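Local coordinates for protein porin (Acinetobacter baumannii AB307-0294, PDB 5DL7) that forms an outer-membrane beta-barrel that probably lets small solutes in, perhaps including vanillate and some antibiotics, at residues 20-25 with 56-61; 219-224 with 254-259; 361-366 with 394-399. One frame throughout, in Å; residues are numbered along the deposited sequence.

Interaction 1 of 3, residues 20-25 with 56-61; sequences DSKAEL and KGQSGY
Lys22 and Gln58 face each other across two antiparallel strands, and their side chains lie alongside, pointing the same way. Lys22 starts with CG anti to the backbone N (chi1 -173°) and then bends along its length, which brings CE to 4.1 Å from OE1 of Gln58, a loose approach, not a polar bond. Gln58 runs extended beyond CG and also leans on Asp71 of the next strand. Glu24 and Lys56 form the next pair on this face; their long polar chains suit a surface position, and Lys56 leads away from its partner. The opposite face is built differently. Ala23 sits across from Gly57 as a non-hydrogen-bonded pair, CA to CA 4.2 Å, and being small they put little side chain on this face. Next to the Lys22-Gln58 pair, the OG of Ser21 passes 3.6 Å from the CA of Ser59, but its polar partner is the carbonyl of Ile18. Beneath the side chains, the backbones of Lys22 and Gln58 exchange two hydrogen bonds, the one from Gln58 N to Lys22 O being 2.8 Å long and nearly straight at 170°. Glu24 and Lys56 exchange two more. This alternation is that of any antiparallel pairing; here it joins strands 22-36 and 46-58, neighbours in the up-and-down meander of an outer-membrane barrel, at the end probably turned to the periplasm.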
ATOM      1  N   ASP A  20      -9.362  23.371 -16.106  1.00 75.44           N
ATOM      2  CA  ASP A  20      -8.969  21.912 -15.891  1.00 71.68           C
ATOM      3  C   ASP A  20      -8.578  21.508 -14.469  1.00 66.59           C
ATOM      4  O   ASP A  20      -8.092  20.379 -14.267  1.00 64.22           O
ATOM      5  CB  ASP A  20      -7.802  21.461 -16.763  1.00 75.75           C
ATOM      6  CG  ASP A  20      -8.132  21.516 -18.207  1.00 80.22           C
ATOM      7  OD1 ASP A  20      -8.480  22.598 -18.661  1.00 83.12           O
ATOM      8  OD2 ASP A  20      -8.095  20.446 -18.835  1.00 83.93           O
ATOM      9  N   SER A  21      -8.806  22.383 -13.490  1.00 65.77           N
ATOM     10  CA  SER A  21      -8.702  21.935 -12.052  1.00 60.77           C
ATOM     11  C   SER A  21      -9.636  20.839 -11.687  1.00 61.22           C
ATOM     12  O   SER A  21     -10.634  20.637 -12.289  1.00 66.06           O
ATOM     13  CB  SER A  21      -8.979  23.033 -11.123  1.00 60.98           C
ATOM     14  OG  SER A  21      -8.277  24.146 -11.517  1.00 65.35           O
ATOM     15  N   LYS A  22      -9.327  20.141 -10.621  1.00 56.48           N
ATOM     16  CA  LYS A  22      -9.992  19.024 -10.175  1.00 56.69           C
ATOM     17  C   LYS A  22      -9.965  19.166  -8.602  1.00 53.88           C
ATOM     18  O   LYS A  22      -8.935  19.620  -8.039  1.00 49.42           O
ATOM     19  CB  LYS A  22      -9.079  17.939 -10.592  1.00 61.52           C
ATOM     20  CG  LYS A  22      -9.492  16.541 -10.440  1.00 64.79           C
ATOM     21  CD  LYS A  22      -8.926  15.785 -11.647  1.00 72.53           C
ATOM     22  CE  LYS A  22      -8.342  14.473 -11.148  1.00 75.58           C
ATOM     23  NZ  LYS A  22      -9.312  13.672 -10.355  1.00 76.95           N
ATOM     24  N   ALA A  23     -10.993  18.702  -7.898  1.00 49.29           N
ATOM     25  CA  ALA A  23     -10.964  18.768  -6.433  1.00 46.31           C
ATOM     26  C   ALA A  23     -11.955  17.758  -5.941  1.00 46.55           C
ATOM     27  O   ALA A  23     -12.971  17.445  -6.631  1.00 47.12           O
ATOM     28  CB  ALA A  23     -11.233  20.196  -5.961  1.00 48.73           C
ATOM     29  N   GLU A  24     -11.624  17.146  -4.823  1.00 43.01           N
ATOM     30  CA  GLU A  24     -12.501  16.133  -4.185  1.00 43.10           C
ATOM     31  C   GLU A  24     -12.395  16.290  -2.686  1.00 39.91           C
ATOM     32  O   GLU A  24     -11.302  16.529  -2.193  1.00 39.08           O
ATOM     33  CB  GLU A  24     -11.981  14.713  -4.424  1.00 47.57           C
ATOM     34  CG  GLU A  24     -12.076  14.386  -5.876  1.00 58.79           C
ATOM     35  CD  GLU A  24     -12.028  12.896  -6.167  1.00 62.36           C
ATOM     36  OE1 GLU A  24     -11.270  12.230  -5.404  1.00 68.35           O
ATOM     37  OE2 GLU A  24     -12.781  12.444  -7.113  1.00 79.83           O
ATOM     38  N   LEU A  25     -13.483  16.021  -2.005  1.00 36.74           N
ATOM     39  CA  LEU A  25     -13.539  16.000  -0.502  1.00 34.71           C
ATOM     40  C   LEU A  25     -14.075  14.648  -0.029  1.00 33.16           C
ATOM     41  O   LEU A  25     -15.137  14.269  -0.378  1.00 35.72           O
ATOM     42  CB  LEU A  25     -14.323  17.098   0.051  1.00 37.09           C
ATOM     43  CG  LEU A  25     -14.504  17.146   1.598  1.00 40.37           C
ATOM     44  CD1 LEU A  25     -13.229  17.616   2.218  1.00 42.96           C
ATOM     45  CD2 LEU A  25     -15.601  18.120   1.995  1.00 45.98           C
ATOM     46  N   LYS A  56      -8.418  17.001  -1.657  1.00 31.04           N
ATOM     47  CA  LYS A  56      -7.338  16.846  -2.661  1.00 32.56           C
ATOM     48  C   LYS A  56      -7.659  17.661  -3.815  1.00 34.92           C
ATOM     49  O   LYS A  56      -8.734  17.509  -4.420  1.00 38.24           O
ATOM     50  CB  LYS A  56      -7.211  15.321  -3.007  1.00 36.69           C
ATOM     51  CG  LYS A  56      -6.168  15.088  -4.067  1.00 43.22           C
ATOM     52  CD  LYS A  56      -5.890  13.615  -4.315  1.00 49.25           C
ATOM     53  CE  LYS A  56      -4.860  13.571  -5.431  1.00 60.78           C
ATOM     54  NZ  LYS A  56      -4.057  12.306  -5.265  1.00 69.75           N
ATOM     55  N   GLY A  57      -6.839  18.655  -4.104  1.00 36.57           N
ATOM     56  CA  GLY A  57      -7.102  19.670  -5.109  1.00 39.79           C
ATOM     57  C   GLY A  57      -5.904  19.595  -6.113  1.00 44.00           C
ATOM     58  O   GLY A  57      -4.761  19.509  -5.678  1.00 41.52           O
ATOM     59  N   GLN A  58      -6.156  19.642  -7.435  1.00 44.26           N
ATOM     60  CA  GLN A  58      -5.082  19.659  -8.423  1.00 48.86           C
ATOM     61  C   GLN A  58      -5.433  20.648  -9.473  1.00 53.00           C
ATOM     62  O   GLN A  58      -6.449  20.402 -10.092  1.00 55.53           O
ATOM     63  CB  GLN A  58      -4.880  18.176  -8.983  1.00 51.35           C
ATOM     64  CG  GLN A  58      -4.775  17.096  -7.987  1.00 50.09           C
ATOM     65  CD  GLN A  58      -4.772  15.696  -8.563  1.00 58.05           C
ATOM     66  OE1 GLN A  58      -5.518  14.837  -8.154  1.00 60.57           O
ATOM     67  NE2 GLN A  58      -3.852  15.431  -9.406  1.00 59.60           N
ATOM     68  N   SER A  59      -4.735  21.814  -9.603  1.00 42.28           N
ATOM     69  CA  SER A  59      -5.077  22.838 -10.507  1.00 45.32           C
ATOM     70  C   SER A  59      -4.632  22.348 -11.939  1.00 46.36           C
ATOM     71  O   SER A  59      -3.973  21.383 -12.087  1.00 45.85           O
ATOM     72  CB  SER A  59      -4.462  24.171 -10.254  1.00 46.71           C
ATOM     73  OG  SER A  59      -3.080  23.994 -10.587  1.00 45.23           O
ATOM     74  N   GLY A  60      -5.186  22.985 -12.969  1.00 57.68           N
ATOM     75  CA  GLY A  60      -4.584  22.833 -14.306  1.00 59.39           C
ATOM     76  C   GLY A  60      -3.374  23.764 -14.357  1.00 61.94           C
ATOM     77  O   GLY A  60      -2.917  24.320 -13.329  1.00 57.33           O
ATOM     78  N   TYR A  61      -2.912  24.029 -15.569  1.00 57.62           N
ATOM     79  CA  TYR A  61      -1.698  24.777 -15.796  1.00 55.01           C
ATOM     80  C   TYR A  61      -1.927  26.091 -16.401  1.00 54.85           C
ATOM     81  O   TYR A  61      -2.820  26.264 -17.270  1.00 62.18           O
ATOM     82  CB  TYR A  61      -0.764  23.820 -16.628  1.00 51.48           C
ATOM     83  CG  TYR A  61      -0.170  22.712 -15.910  1.00 49.42           C
ATOM     84  CD1 TYR A  61       1.048  22.900 -15.196  1.00 46.44           C
ATOM     85  CD2 TYR A  61      -0.715  21.423 -15.911  1.00 45.65           C
ATOM     86  CE1 TYR A  61       1.661  21.899 -14.570  1.00 44.13           C
ATOM     87  CE2 TYR A  61      -0.094  20.391 -15.302  1.00 45.93           C
ATOM     88  CZ  TYR A  61       1.144  20.592 -14.639  1.00 42.90           C
ATOM     89  OH  TYR A  61       1.738  19.555 -14.030  1.00 44.29           O
TER

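Interaction 2 of 3, residues 219-224 with 254-259; sequences LKDIYQ and TGSKKI
Asp221 and Ile222 meet Thr254 to Ile259 where a tight hairpin with a classic beta bulge, Ile222 and Tyr223 both opposite Leu219, lies against a type II' beta turn spanning Thr254 to Lys257. Two good hydrogen bonds cross the contact, and Asp221 supplies both acceptors. Its carbonyl O takes the N-H of Lys258 at 2.8 Å in a nearly straight bond (171°). Its carboxylate, with CG beside the backbone N (chi1 -75°), reaches the turn, where OD1 receives Ser256 N at 3.0 Å from above the carboxylate plane. Gly255 suits the second place of the turn: its phi is positive, and its CA lies close to this OD1, at 3.4 Å. Thr254 N adds a weak, long bond to Ile222 O, and Lys258 gives its NZ to Thr194 O. Apolar contacts lie to one side. Ile222 and Ile259 cross at about a right angle, CG2 to CD1 at 3.6 Å, with both side chains also against Ala193. Lys258 lays its aliphatic chain past Asp221, while the Thr254 methyl CG2 packs on the Tyr223 backbone. One water bridges the segments, donating to Ile222 O at 2.9 Å and accepting from Ile259 N at 3.1 Å.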
ATOM      1  N   LEU A 219      18.218   3.918  -1.697  1.00 19.42           N
ATOM      2  CA  LEU A 219      18.025   4.583  -0.360  1.00 20.42           C
ATOM      3  C   LEU A 219      19.424   4.712   0.212  1.00 21.51           C
ATOM      4  O   LEU A 219      20.103   3.689   0.491  1.00 21.54           O
ATOM      5  CB  LEU A 219      17.176   3.671   0.499  1.00 20.34           C
ATOM      6  CG  LEU A 219      16.843   4.102   1.898  1.00 20.45           C
ATOM      7  CD1 LEU A 219      16.036   5.400   1.870  1.00 20.74           C
ATOM      8  CD2 LEU A 219      16.100   3.045   2.654  1.00 21.97           C
ATOM      9  N   LYS A 220      19.859   5.964   0.312  1.00 21.30           N
ATOM     10  CA  LYS A 220      21.314   6.302   0.465  1.00 22.79           C
ATOM     11  C   LYS A 220      21.867   5.573   1.713  1.00 23.02           C
ATOM     12  O   LYS A 220      21.270   5.633   2.798  1.00 23.64           O
ATOM     13  CB  LYS A 220      21.473   7.770   0.669  1.00 25.23           C
ATOM     14  CG  LYS A 220      22.970   8.142   0.766  1.00 27.59           C
ATOM     15  CD  LYS A 220      23.037   9.614   0.924  1.00 39.72           C
ATOM     16  CE  LYS A 220      24.461  10.134   1.157  1.00 47.86           C
ATOM     17  NZ  LYS A 220      24.134  11.303   2.053  1.00 55.44           N
ATOM     18  N   ASP A 221      22.956   4.809   1.545  1.00 24.63           N
ATOM     19  CA  ASP A 221      23.703   4.092   2.622  1.00 24.97           C
ATOM     20  C   ASP A 221      22.892   2.975   3.211  1.00 22.38           C
ATOM     21  O   ASP A 221      23.255   2.450   4.294  1.00 24.37           O
ATOM     22  CB  ASP A 221      24.124   5.162   3.663  1.00 27.07           C
ATOM     23  CG  ASP A 221      25.236   6.000   3.213  1.00 29.47           C
ATOM     24  OD1 ASP A 221      26.187   5.524   2.601  1.00 32.17           O
ATOM     25  OD2 ASP A 221      25.203   7.209   3.550  1.00 32.55           O
ATOM     26  N   ILE A 222      21.810   2.515   2.571  1.00 22.21           N
ATOM     27  CA  ILE A 222      20.979   1.447   3.009  1.00 21.73           C
ATOM     28  C   ILE A 222      20.850   0.350   1.973  1.00 22.42           C
ATOM     29  O   ILE A 222      21.362  -0.714   2.145  1.00 21.74           O
ATOM     30  CB  ILE A 222      19.621   1.873   3.591  1.00 21.38           C
ATOM     31  CG1 ILE A 222      19.864   2.914   4.754  1.00 23.03           C
ATOM     32  CG2 ILE A 222      18.893   0.667   4.106  1.00 23.81           C
ATOM     33  CD1 ILE A 222      18.573   3.406   5.356  1.00 23.50           C
ATOM     34  N   TYR A 223      20.204   0.654   0.862  1.00 21.06           N
ATOM     35  CA  TYR A 223      20.046  -0.389  -0.196  1.00 19.32           C
ATOM     36  C   TYR A 223      19.925   0.265  -1.573  1.00 21.01           C
ATOM     37  O   TYR A 223      19.479   1.424  -1.677  1.00 20.04           O
ATOM     38  CB  TYR A 223      18.956  -1.362   0.051  1.00 19.99           C
ATOM     39  CG  TYR A 223      17.563  -0.835  -0.010  1.00 20.02           C
ATOM     40  CD1 TYR A 223      16.971  -0.570  -1.273  1.00 20.71           C
ATOM     41  CD2 TYR A 223      16.774  -0.565   1.058  1.00 20.36           C
ATOM     42  CE1 TYR A 223      15.674  -0.104  -1.333  1.00 21.29           C
ATOM     43  CE2 TYR A 223      15.458  -0.128   0.993  1.00 21.20           C
ATOM     44  CZ  TYR A 223      14.871   0.182  -0.154  1.00 20.26           C
ATOM     45  OH  TYR A 223      13.608   0.670  -0.313  1.00 20.67           O
ATOM     46  N   GLN A 224      20.215  -0.565  -2.587  1.00 19.94           N
ATOM     47  CA  GLN A 224      19.814  -0.287  -4.004  1.00 20.66           C
ATOM     48  C   GLN A 224      18.836  -1.368  -4.379  1.00 19.91           C
ATOM     49  O   GLN A 224      18.993  -2.525  -3.977  1.00 21.21           O
ATOM     50  CB  GLN A 224      21.020  -0.270  -4.977  1.00 23.28           C
ATOM     51  CG  GLN A 224      21.806   0.947  -4.740  1.00 33.99           C
ATOM     52  CD  GLN A 224      23.041   1.013  -5.637  1.00 42.75           C
ATOM     53  OE1 GLN A 224      24.123   1.703  -5.276  1.00 56.11           O
ATOM     54  NE2 GLN A 224      22.955   0.309  -6.725  1.00 49.35           N
ATOM     55  N   THR A 254      24.154  -0.917   0.093  1.00 21.43           N
ATOM     56  CA  THR A 254      25.068   0.064  -0.556  1.00 22.87           C
ATOM     57  C   THR A 254      25.646   1.016   0.491  1.00 25.33           C
ATOM     58  O   THR A 254      25.081   1.123   1.595  1.00 22.40           O
ATOM     59  CB  THR A 254      24.145   0.772  -1.631  1.00 28.64           C
ATOM     60  OG1 THR A 254      24.957   1.603  -2.410  1.00 31.37           O
ATOM     61  CG2 THR A 254      23.132   1.723  -0.970  1.00 24.24           C
ATOM     62  N   GLY A 255      26.700   1.731   0.103  1.00 26.06           N
ATOM     63  CA  GLY A 255      27.343   2.748   0.935  1.00 29.97           C
ATOM     64  C   GLY A 255      27.784   2.195   2.286  1.00 29.98           C
ATOM     65  O   GLY A 255      28.316   1.068   2.385  1.00 29.02           O
ATOM     66  N   SER A 256      27.427   2.878   3.335  1.00 28.81           N
ATOM     67  CA  SER A 256      27.809   2.494   4.682  1.00 29.07           C
ATOM     68  C   SER A 256      27.016   1.396   5.245  1.00 27.70           C
ATOM     69  O   SER A 256      27.179   0.980   6.413  1.00 27.04           O
ATOM     70  CB  SER A 256      27.935   3.750   5.611  1.00 33.57           C
ATOM     71  OG  SER A 256      26.652   4.196   5.820  1.00 31.12           O
ATOM     72  N   LYS A 257      26.080   0.873   4.538  1.00 25.02           N
ATOM     73  CA  LYS A 257      25.216  -0.264   4.884  1.00 26.42           C
ATOM     74  C   LYS A 257      24.633  -0.257   6.251  1.00 25.13           C
ATOM     75  O   LYS A 257      24.835  -1.147   7.143  1.00 23.82           O
ATOM     76  CB  LYS A 257      25.860  -1.610   4.528  1.00 28.48           C
ATOM     77  CG  LYS A 257      27.150  -1.820   5.029  1.00 31.43           C
ATOM     78  CD  LYS A 257      27.625  -3.301   4.734  1.00 35.67           C
ATOM     79  CE  LYS A 257      29.003  -3.512   5.282  1.00 39.59           C
ATOM     80  NZ  LYS A 257      30.000  -2.919   4.407  1.00 45.24           N
ATOM     81  N   LYS A 258      23.805   0.758   6.455  1.00 23.26           N
ATOM     82  CA  LYS A 258      23.323   1.007   7.851  1.00 26.13           C
ATOM     83  C   LYS A 258      22.525  -0.089   8.398  1.00 26.75           C
ATOM     84  O   LYS A 258      22.340  -0.190   9.640  1.00 26.18           O
ATOM     85  CB  LYS A 258      22.472   2.267   7.818  1.00 25.25           C
ATOM     86  CG  LYS A 258      23.286   3.502   7.518  1.00 28.57           C
ATOM     87  CD  LYS A 258      22.362   4.721   7.565  1.00 33.49           C
ATOM     88  CE  LYS A 258      23.195   5.951   7.525  1.00 40.53           C
ATOM     89  NZ  LYS A 258      22.249   7.109   7.672  1.00 42.98           N
ATOM     90  N   ILE A 259      21.891  -0.966   7.627  1.00 22.11           N
ATOM     91  CA  ILE A 259      21.010  -2.089   8.111  1.00 22.44           C
ATOM     92  C   ILE A 259      21.750  -3.471   7.918  1.00 22.41           C
ATOM     93  O   ILE A 259      21.198  -4.505   8.203  1.00 24.25           O
ATOM     94  CB  ILE A 259      19.573  -2.147   7.638  1.00 23.34           C
ATOM     95  CG1 ILE A 259      19.482  -2.467   6.093  1.00 21.45           C
ATOM     96  CG2 ILE A 259      18.908  -0.754   7.847  1.00 23.24           C
ATOM     97  CD1 ILE A 259      18.103  -2.534   5.559  1.00 22.11           C
TER
HETATM   98  O   HOH W   1      22.474  -1.706   4.642  1.00 20.12           O

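Interaction 3 of 3, residues 361-366 with 394-399; sequences QRFKED and RNDMPT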
ATOM      1  N   GLN A 361      15.792 -24.359  11.921  1.00 23.67           N
ATOM      2  CA  GLN A 361      14.353 -24.199  12.124  1.00 22.81           C
ATOM      3  C   GLN A 361      13.731 -23.262  11.067  1.00 24.17           C
ATOM      4  O   GLN A 361      14.281 -22.173  10.838  1.00 24.11           O
ATOM      5  CB  GLN A 361      14.063 -23.787  13.548  1.00 24.38           C
ATOM      6  CG  GLN A 361      12.613 -23.610  13.863  1.00 25.91           C
ATOM      7  CD  GLN A 361      12.386 -23.344  15.359  1.00 32.76           C
ATOM      8  OE1 GLN A 361      13.212 -22.768  16.094  1.00 32.58           O
ATOM      9  NE2 GLN A 361      11.239 -23.674  15.765  1.00 40.52           N
ATOM     10  N   ARG A 362      12.558 -23.666  10.575  1.00 21.86           N
ATOM     11  CA  ARG A 362      11.796 -22.819   9.679  1.00 23.18           C
ATOM     12  C   ARG A 362      10.412 -22.573  10.152  1.00 24.08           C
ATOM     13  O   ARG A 362       9.809 -23.382  10.916  1.00 24.66           O
ATOM     14  CB  ARG A 362      11.836 -23.312   8.245  1.00 23.81           C
ATOM     15  CG  ARG A 362      13.236 -23.452   7.652  1.00 25.10           C
ATOM     16  CD  ARG A 362      13.868 -22.064   7.280  1.00 23.43           C
ATOM     17  NE  ARG A 362      15.181 -22.289   6.751  1.00 24.25           N
ATOM     18  CZ  ARG A 362      16.300 -22.263   7.419  1.00 25.31           C
ATOM     19  NH1 ARG A 362      16.316 -22.098   8.721  1.00 26.50           N
ATOM     20  NH2 ARG A 362      17.455 -22.526   6.827  1.00 26.55           N
ATOM     21  N   PHE A 363       9.798 -21.484   9.737  1.00 20.91           N
ATOM     22  CA  PHE A 363       8.521 -21.032  10.193  1.00 20.78           C
ATOM     23  C   PHE A 363       7.490 -21.007   9.008  1.00 24.25           C
ATOM     24  O   PHE A 363       7.822 -21.209   7.848  1.00 22.80           O
ATOM     25  CB  PHE A 363       8.652 -19.655  10.904  1.00 22.44           C
ATOM     26  CG  PHE A 363       9.603 -19.669  12.072  1.00 19.85           C
ATOM     27  CD1 PHE A 363       9.137 -20.148  13.270  1.00 21.74           C
ATOM     28  CD2 PHE A 363      10.981 -19.498  11.884  1.00 21.76           C
ATOM     29  CE1 PHE A 363       9.881 -20.288  14.418  1.00 22.74           C
ATOM     30  CE2 PHE A 363      11.798 -19.589  13.042  1.00 20.00           C
ATOM     31  CZ  PHE A 363      11.250 -19.998  14.233  1.00 20.44           C
ATOM     32  N   LYS A 364       6.237 -20.801   9.441  1.00 23.15           N
ATOM     33  CA  LYS A 364       5.117 -20.847   8.516  1.00 25.71           C
ATOM     34  C   LYS A 364       4.069 -19.875   8.959  1.00 22.53           C
ATOM     35  O   LYS A 364       3.923 -19.502  10.180  1.00 22.04           O
ATOM     36  CB  LYS A 364       4.620 -22.321   8.256  1.00 25.19           C
ATOM     37  CG  LYS A 364       4.065 -22.956   9.430  1.00 32.13           C
ATOM     38  CD  LYS A 364       3.856 -24.443   9.181  1.00 36.26           C
ATOM     39  CE  LYS A 364       3.321 -24.924  10.550  1.00 44.88           C
ATOM     40  NZ  LYS A 364       3.042 -26.313  10.511  1.00 57.86           N
ATOM     41  N   GLU A 365       3.224 -19.436   7.994  1.00 23.15           N
ATOM     42  CA  GLU A 365       2.078 -18.526   8.306  1.00 22.28           C
ATOM     43  C   GLU A 365       0.970 -18.696   7.296  1.00 24.13           C
ATOM     44  O   GLU A 365       1.260 -19.132   6.156  1.00 21.50           O
ATOM     45  CB  GLU A 365       2.513 -17.040   8.387  1.00 20.99           C
ATOM     46  CG  GLU A 365       3.080 -16.599   7.062  1.00 21.05           C
ATOM     47  CD  GLU A 365       3.704 -15.182   7.076  1.00 23.33           C
ATOM     48  OE1 GLU A 365       3.257 -14.347   7.882  1.00 24.98           O
ATOM     49  OE2 GLU A 365       4.455 -14.763   6.102  1.00 22.57           O
ATOM     50  N   ASP A 366      -0.240 -18.391   7.675  1.00 21.57           N
ATOM     51  CA  ASP A 366      -1.357 -18.477   6.704  1.00 23.28           C
ATOM     52  C   ASP A 366      -2.426 -17.478   7.032  1.00 22.50           C
ATOM     53  O   ASP A 366      -2.562 -17.029   8.178  1.00 23.76           O
ATOM     54  CB  ASP A 366      -1.852 -19.864   6.419  1.00 22.73           C
ATOM     55  CG  ASP A 366      -2.676 -20.535   7.512  1.00 27.47           C
ATOM     56  OD1 ASP A 366      -2.767 -20.029   8.648  1.00 28.49           O
ATOM     57  OD2 ASP A 366      -3.278 -21.643   7.237  1.00 28.46           O
ATOM     58  N   ARG A 394      -2.652 -16.927  11.095  1.00 22.34           N
ATOM     59  CA  ARG A 394      -1.903 -17.690  12.090  1.00 23.45           C
ATOM     60  C   ARG A 394      -0.436 -17.744  11.682  1.00 23.61           C
ATOM     61  O   ARG A 394      -0.091 -17.828  10.444  1.00 22.86           O
ATOM     62  CB  ARG A 394      -2.376 -19.083  12.076  1.00 25.87           C
ATOM     63  CG  ARG A 394      -3.873 -19.352  12.274  1.00 29.03           C
ATOM     64  CD  ARG A 394      -4.177 -20.889  12.181  1.00 32.08           C
ATOM     65  NE  ARG A 394      -3.895 -21.466  10.830  1.00 32.33           N
ATOM     66  CZ  ARG A 394      -3.843 -22.757  10.630  1.00 38.12           C
ATOM     67  NH1 ARG A 394      -3.539 -23.290   9.494  1.00 33.59           N
ATOM     68  NH2 ARG A 394      -4.131 -23.578  11.692  1.00 43.72           N
ATOM     69  N   ASN A 395       0.418 -17.806  12.692  1.00 23.18           N
ATOM     70  CA  ASN A 395       1.800 -18.176  12.397  1.00 22.99           C
ATOM     71  C   ASN A 395       2.389 -18.934  13.564  1.00 26.97           C
ATOM     72  O   ASN A 395       1.725 -18.981  14.651  1.00 25.26           O
ATOM     73  CB  ASN A 395       2.704 -16.953  11.994  1.00 23.20           C
ATOM     74  CG  ASN A 395       3.052 -16.032  13.129  1.00 24.68           C
ATOM     75  OD1 ASN A 395       3.300 -16.471  14.282  1.00 24.15           O
ATOM     76  ND2 ASN A 395       3.045 -14.756  12.859  1.00 25.88           N
ATOM     77  N   ASP A 396       3.558 -19.562  13.392  1.00 23.63           N
ATOM     78  CA  ASP A 396       4.200 -20.265  14.470  1.00 25.15           C
ATOM     79  C   ASP A 396       5.536 -19.516  14.829  1.00 24.51           C
ATOM     80  O   ASP A 396       6.486 -20.101  15.360  1.00 24.34           O
ATOM     81  CB  ASP A 396       4.438 -21.729  14.126  1.00 26.52           C
ATOM     82  CG  ASP A 396       5.434 -21.982  12.971  1.00 29.74           C
ATOM     83  OD1 ASP A 396       5.831 -20.973  12.289  1.00 24.38           O
ATOM     84  OD2 ASP A 396       5.741 -23.159  12.657  1.00 34.48           O
ATOM     85  N   MET A 397       5.580 -18.253  14.563  1.00 24.56           N
ATOM     86  CA  MET A 397       6.782 -17.436  14.779  1.00 25.03           C
ATOM     87  C   MET A 397       6.909 -17.057  16.241  1.00 27.21           C
ATOM     88  O   MET A 397       5.914 -16.980  16.979  1.00 24.24           O
ATOM     89  CB  MET A 397       6.794 -16.138  13.889  1.00 25.44           C
ATOM     90  CG  MET A 397       6.837 -16.510  12.491  1.00 30.16           C
ATOM     91  SD  MET A 397       7.045 -14.855  11.524  1.00 37.74           S
ATOM     92  CE  MET A 397       6.038 -15.206  10.202  1.00 48.82           C
ATOM     93  N   PRO A 398       8.086 -16.697  16.709  1.00 24.50           N
ATOM     94  CA  PRO A 398       8.299 -16.325  18.039  1.00 26.22           C
ATOM     95  C   PRO A 398       7.667 -14.973  18.415  1.00 25.11           C
ATOM     96  O   PRO A 398       7.285 -14.158  17.572  1.00 25.02           O
ATOM     97  CB  PRO A 398       9.811 -16.239  18.193  1.00 28.29           C
ATOM     98  CG  PRO A 398      10.307 -16.926  16.948  1.00 29.58           C
ATOM     99  CD  PRO A 398       9.291 -16.850  15.947  1.00 26.11           C
ATOM    100  N   THR A 399       7.454 -14.836  19.687  1.00 26.40           N
ATOM    101  CA  THR A 399       6.715 -13.668  20.174  1.00 29.95           C
ATOM    102  C   THR A 399       7.383 -12.308  20.045  1.00 31.89           C
ATOM    103  O   THR A 399       6.736 -11.274  20.206  1.00 30.58           O
ATOM    104  CB  THR A 399       6.237 -13.891  21.687  1.00 36.23           C
ATOM    105  OG1 THR A 399       7.384 -13.965  22.447  1.00 35.62           O
ATOM    106  CG2 THR A 399       5.443 -15.120  21.719  1.00 38.24           C
TER
HETATM  107  O   HOH W   2       7.176 -24.140  10.656  1.00 34.17           O
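In the barrel hairpin of strands 363-375 and 384-395, Asp366 and Arg394 form the last regular hydrogen-bonded pair before the second strand runs out into a loop. Their side chains repeat the pairing as a salt bridge: the guanidinium comes side-on, its plane 31° from that of the carboxylate. Arg394 NE donates to the syn lone pair of Asp366 OD1 at 2.8 Å, and NH1 to Asp366 OD2 at 2.8 Å, on the syn side but tilted from the carboxylate plane. Two bonds to two oxygens fix the rotation of both groups, and Tyr347 OH holds OD2 as well. Glu365 and Asn395 follow as a non-hydrogen-bonded pair, their CB atoms 3.6 Å apart. Past them Asp396 leaves the strand, and its side chain takes over the role of a backbone carbonyl: Asp396 OD1 accepts Lys364 N at 2.9 Å on the syn side, tilted from the carboxylate plane, while Asp396 N returns a bond to Lys364 O. A water joins its OD2 to Arg362 O. An Asx turn, Asn395 OD1 to Met397 N, helps turn the chain. Asp396 O then lies at the edge of the Phe363 ring, 3.4 Å from CD1, and Pro398 CD makes an off-centre CH-pi contact, 4.3 Å from the ring centroid. Phe363 and Met397 both suit this buried side: they pack on Ile353 of the adjoining strand 341-353, while Tyr358 meets Phe363 edge-to-face.

All three interactions belong to one 18-stranded OprD-type barrel. Interactions 1 and 3 lie on opposite sides of its centre, with their own centres about 46 Å apart, whereas interactions 2 and 3 are closer, about 29 Å between centres, probably both at the extracellular end. Interaction 1 is a surface contact made almost wholly by backbone pairing, its side chains merely adjacent. Interaction 3 begins with the same hairpin geometry but adds a salt bridge and apolar packing round a buried phenylalanine as the strands give way to loop. Interaction 2, also partly buried, pairs no regular strands: a turn is gripped mainly by one aspartate, while the loop after it is joined by a water and isoleucine packing, next to the calcium site of Glu253 and Glu261.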